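Local coordinates for L-iditol 2-dehydrogenase (Clostridium scindens, PDB 4OH1), which probably oxidises polyols such as L-iditol with NAD+ as a zinc-dependent member of the medium-chain alcohol dehydrogenase family, at residues E30-V41 and L76-A87. Numbering follows the deposited sequence.
Sequences EPKDEEIRIKVV and LSGVIDKVGSTA
R37 O accepts two backbone N-H groups at once. D81 N lies 2.8 Å from R37 O, and K82 N is the longer partner. This is a classic beta bulge in an antiparallel strand pair, and it turns the side chains of D81 and K82 to the same side as R37. A salt-bridge network forms there. R37 NH1 meets D81 OD2 at 2.7 Å, close to the guanidinium plane and nearly along the C-O axis of the carboxylate, though the two flat groups are turned 41° apart. CG of R37 is anti to the backbone N (chi1 -179°), and bends at chi2 and chi3 bring the guanidinium alongside the D81 carboxylate. K82 CB lies over one guanidinium face, 3.7 Å from R37 NH1. K82 runs on fully extended past the ring of P31, which it crosses at about a right angle. Its NZ reaches E30 OE1 at 2.6 Å, on the syn side but tilted out of the carboxylate plane. E30 OE2 binds R37 NH2, so one carboxylate joins both cations; P29 O also takes a bond from NH2. Away from this charged face, I36 CG2 packs on I80 CG2, and strands 97-100 and 141-143 add V98 and I141. Beyond the strands, D33 O receives A87 N (3.0 Å) and, weakly, T86 N at the start of helix 85-89, where G84 is the N-cap. A water links D33 OD1 to S85 N. At the other end, L76 follows the zinc ligands H74 and E75. The bulged antiparallel pair belongs to the beta sheet of the GroES-like catalytic domain of zinc-containing alcohol dehydrogenases.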
loop_
_atom_site.group_PDB
_atom_site.type_symbol
_atom_site.label_atom_id
_atom_site.label_comp_id
_atom_site.label_asym_id
_atom_site.label_seq_id
_atom_site.Cartn_x
_atom_site.Cartn_y
_atom_site.Cartn_z
ATOM N N GLU A 30 -21.333 -35.056 15.684
ATOM C CA GLU A 30 -20.228 -35.981 15.512
ATOM C C GLU A 30 -19.349 -35.460 14.413
ATOM O O GLU A 30 -19.833 -35.105 13.381
ATOM C CB GLU A 30 -20.787 -37.366 15.106
ATOM C CG GLU A 30 -21.338 -38.216 16.271
ATOM C CD GLU A 30 -20.332 -38.332 17.408
ATOM O OE1 GLU A 30 -19.120 -38.245 17.126
ATOM O OE2 GLU A 30 -20.717 -38.485 18.586
ATOM N N PRO A 31 -18.052 -35.380 14.624
ATOM C CA PRO A 31 -17.224 -34.855 13.538
ATOM C C PRO A 31 -16.817 -35.894 12.508
ATOM O O PRO A 31 -16.421 -36.974 12.877
ATOM C CB PRO A 31 -15.979 -34.410 14.258
ATOM C CG PRO A 31 -15.948 -35.265 15.493
ATOM C CD PRO A 31 -17.329 -35.475 15.891
ATOM N N LYS A 32 -16.867 -35.531 11.230
ATOM C CA LYS A 32 -16.252 -36.336 10.165
ATOM C C LYS A 32 -14.732 -36.246 10.268
ATOM O O LYS A 32 -14.224 -35.664 11.219
ATOM C CB LYS A 32 -16.642 -35.819 8.802
ATOM C CG LYS A 32 -18.081 -35.621 8.592
ATOM C CD LYS A 32 -18.321 -35.398 7.104
ATOM C CE LYS A 32 -19.618 -34.689 6.823
ATOM N NZ LYS A 32 -20.709 -35.183 7.702
ATOM N N ASP A 33 -14.007 -36.821 9.296
ATOM C CA ASP A 33 -12.516 -36.945 9.358
ATOM C C ASP A 33 -11.761 -35.595 9.502
ATOM O O ASP A 33 -10.769 -35.496 10.249
ATOM C CB ASP A 33 -11.971 -37.689 8.119
ATOM C CG ASP A 33 -12.415 -39.162 8.060
ATOM O OD1 ASP A 33 -12.904 -39.695 9.064
ATOM O OD2 ASP A 33 -12.280 -39.786 6.998
ATOM N N GLU A 34 -12.255 -34.580 8.804
ATOM C CA GLU A 34 -11.625 -33.278 8.834
ATOM C C GLU A 34 -12.250 -32.278 9.799
ATOM O O GLU A 34 -11.875 -31.091 9.774
ATOM C CB GLU A 34 -11.590 -32.700 7.427
ATOM C CG GLU A 34 -10.803 -33.589 6.495
ATOM C CD GLU A 34 -10.538 -32.949 5.176
ATOM O OE1 GLU A 34 -10.854 -31.754 4.969
ATOM O OE2 GLU A 34 -10.012 -33.657 4.324
ATOM N N GLU A 35 -13.158 -32.760 10.657
ATOM C CA GLU A 35 -13.921 -31.895 11.531
ATOM C C GLU A 35 -13.482 -32.066 12.953
ATOM O O GLU A 35 -12.760 -32.989 13.269
ATOM C CB GLU A 35 -15.416 -32.183 11.417
ATOM C CG GLU A 35 -16.015 -31.676 10.128
ATOM C CD GLU A 35 -17.488 -32.052 9.939
ATOM O OE1 GLU A 35 -18.014 -33.013 10.536
ATOM O OE2 GLU A 35 -18.131 -31.366 9.141
ATOM N N ILE A 36 -13.936 -31.155 13.809
ATOM C CA ILE A 36 -13.496 -31.064 15.184
ATOM C C ILE A 36 -14.718 -30.667 15.965
ATOM O O ILE A 36 -15.463 -29.762 15.554
ATOM C CB ILE A 36 -12.430 -29.953 15.339
ATOM C CG1 ILE A 36 -11.206 -30.264 14.483
ATOM C CG2 ILE A 36 -12.012 -29.823 16.767
ATOM C CD1 ILE A 36 -10.083 -29.339 14.711
ATOM N N ARG A 37 -14.927 -31.307 17.108
ATOM C CA ARG A 37 -15.990 -30.916 17.979
ATOM C C ARG A 37 -15.398 -30.174 19.159
ATOM O O ARG A 37 -14.405 -30.600 19.765
ATOM C CB ARG A 37 -16.774 -32.120 18.452
ATOM C CG ARG A 37 -17.913 -31.716 19.366
ATOM C CD ARG A 37 -18.157 -32.776 20.415
ATOM N NE ARG A 37 -18.808 -33.868 19.798
ATOM C CZ ARG A 37 -18.683 -35.149 20.143
ATOM N NH1 ARG A 37 -17.910 -35.566 21.141
ATOM N NH2 ARG A 37 -19.365 -36.025 19.448
ATOM N N ILE A 38 -16.036 -29.048 19.463
ATOM C CA ILE A 38 -15.663 -28.171 20.543
ATOM C C ILE A 38 -16.641 -28.327 21.646
ATOM O O ILE A 38 -17.844 -28.313 21.437
ATOM C CB ILE A 38 -15.779 -26.613 20.153
ATOM C CG1 ILE A 38 -14.989 -26.274 18.933
ATOM C CG2 ILE A 38 -15.297 -25.730 21.252
ATOM C CD1 ILE A 38 -13.687 -26.983 18.934
ATOM N N LYS A 39 -16.132 -28.363 22.841
ATOM C CA LYS A 39 -16.963 -28.136 23.959
ATOM C C LYS A 39 -16.928 -26.622 24.200
ATOM O O LYS A 39 -15.870 -26.073 24.535
ATOM C CB LYS A 39 -16.412 -28.819 25.174
ATOM C CG LYS A 39 -17.383 -28.804 26.259
ATOM C CD LYS A 39 -16.779 -28.888 27.616
ATOM C CE LYS A 39 -17.930 -29.109 28.586
ATOM N NZ LYS A 39 -17.429 -29.040 29.957
ATOM N N VAL A 40 -18.092 -25.978 24.115
ATOM C CA VAL A 40 -18.125 -24.539 24.146
ATOM C C VAL A 40 -18.144 -24.103 25.586
ATOM O O VAL A 40 -18.928 -24.585 26.371
ATOM C CB VAL A 40 -19.311 -23.998 23.390
ATOM C CG1 VAL A 40 -19.254 -22.463 23.343
ATOM C CG2 VAL A 40 -19.300 -24.521 21.968
ATOM N N VAL A 41 -17.256 -23.173 25.920
ATOM C CA VAL A 41 -17.173 -22.655 27.286
ATOM C C VAL A 41 -17.756 -21.229 27.408
ATOM O O VAL A 41 -18.542 -20.951 28.305
ATOM C CB VAL A 41 -15.729 -22.726 27.783
ATOM C CG1 VAL A 41 -15.575 -22.029 29.176
ATOM C CG2 VAL A 41 -15.292 -24.156 27.806
ATOM N N LEU A 76 -17.329 -17.495 19.958
ATOM C CA LEU A 76 -17.184 -18.557 21.000
ATOM C C LEU A 76 -15.759 -19.014 21.209
ATOM O O LEU A 76 -14.882 -18.968 20.287
ATOM C CB LEU A 76 -18.047 -19.780 20.698
ATOM C CG LEU A 76 -17.601 -20.554 19.441
ATOM C CD1 LEU A 76 -17.867 -21.994 19.558
ATOM C CD2 LEU A 76 -18.242 -19.992 18.204
ATOM N N SER A 77 -15.517 -19.418 22.444
ATOM C CA SER A 77 -14.272 -20.076 22.793
ATOM C C SER A 77 -14.621 -21.379 23.507
ATOM O O SER A 77 -15.658 -21.471 24.103
ATOM C CB SER A 77 -13.450 -19.189 23.726
ATOM O OG SER A 77 -14.182 -18.924 24.878
ATOM N N GLY A 78 -13.743 -22.361 23.455
ATOM C CA GLY A 78 -13.873 -23.512 24.299
ATOM C C GLY A 78 -12.692 -24.432 24.138
ATOM O O GLY A 78 -11.588 -23.982 23.861
ATOM N N VAL A 79 -12.943 -25.736 24.310
ATOM C CA VAL A 79 -11.880 -26.747 24.344
ATOM C C VAL A 79 -12.264 -27.861 23.353
ATOM O O VAL A 79 -13.424 -28.238 23.245
ATOM C CB VAL A 79 -11.726 -27.276 25.760
ATOM C CG1 VAL A 79 -10.657 -28.285 25.829
ATOM C CG2 VAL A 79 -11.364 -26.141 26.704
ATOM N N ILE A 80 -11.297 -28.363 22.602
ATOM C CA ILE A 80 -11.528 -29.464 21.709
ATOM C C ILE A 80 -11.957 -30.715 22.513
ATOM O O ILE A 80 -11.311 -31.096 23.480
ATOM C CB ILE A 80 -10.303 -29.781 20.881
ATOM C CG1 ILE A 80 -9.960 -28.589 19.977
ATOM C CG2 ILE A 80 -10.553 -31.036 20.032
ATOM C CD1 ILE A 80 -8.973 -28.880 18.832
ATOM N N ASP A 81 -13.068 -31.300 22.082
ATOM C CA ASP A 81 -13.696 -32.437 22.717
ATOM C C ASP A 81 -13.501 -33.723 21.906
ATOM O O ASP A 81 -13.441 -34.787 22.474
ATOM C CB ASP A 81 -15.183 -32.179 22.802
ATOM C CG ASP A 81 -15.911 -33.251 23.544
ATOM O OD1 ASP A 81 -15.650 -33.368 24.759
ATOM O OD2 ASP A 81 -16.754 -33.949 22.932
ATOM N N LYS A 82 -13.396 -33.624 20.587
ATOM C CA LYS A 82 -13.192 -34.774 19.742
ATOM C C LYS A 82 -12.751 -34.338 18.350
ATOM O O LYS A 82 -13.210 -33.309 17.825
ATOM C CB LYS A 82 -14.489 -35.532 19.613
ATOM C CG LYS A 82 -14.462 -36.661 18.624
ATOM C CD LYS A 82 -15.641 -37.590 18.835
ATOM C CE LYS A 82 -15.692 -38.747 17.804
ATOM N NZ LYS A 82 -16.987 -39.452 17.956
ATOM N N VAL A 83 -11.854 -35.118 17.772
ATOM C CA VAL A 83 -11.131 -34.773 16.556
ATOM C C VAL A 83 -11.297 -35.910 15.508
ATOM O O VAL A 83 -11.040 -37.047 15.805
ATOM C CB VAL A 83 -9.605 -34.625 16.894
ATOM C CG1 VAL A 83 -8.828 -34.240 15.659
ATOM C CG2 VAL A 83 -9.363 -33.550 17.906
ATOM N N GLY A 84 -11.704 -35.603 14.287
ATOM C CA GLY A 84 -11.605 -36.570 13.194
ATOM C C GLY A 84 -10.154 -36.959 12.912
ATOM O O GLY A 84 -9.217 -36.218 13.199
ATOM N N SER A 85 -9.963 -38.128 12.324
ATOM C CA SER A 85 -8.638 -38.638 12.056
ATOM C C SER A 85 -7.797 -37.719 11.171
ATOM O O SER A 85 -6.625 -37.542 11.446
ATOM C CB SER A 85 -8.732 -40.065 11.463
ATOM O OG SER A 85 -9.643 -40.116 10.381
ATOM N N THR A 86 -8.350 -37.088 10.142
ATOM C CA THR A 86 -7.507 -36.191 9.350
ATOM C C THR A 86 -7.065 -34.983 10.200
ATOM O O THR A 86 -5.892 -34.561 10.214
ATOM C CB THR A 86 -8.215 -35.699 8.113
ATOM O OG1 THR A 86 -8.593 -36.815 7.329
ATOM C CG2 THR A 86 -7.289 -34.836 7.282
ATOM N N ALA A 87 -7.994 -34.452 10.962
ATOM C CA ALA A 87 -7.647 -33.303 11.766
ATOM C C ALA A 87 -6.591 -33.628 12.816
ATOM O O ALA A 87 -5.771 -32.783 13.140
ATOM C CB ALA A 87 -8.880 -32.740 12.407
HETATM O O HOH W 1 -12.365 -39.437 11.572
#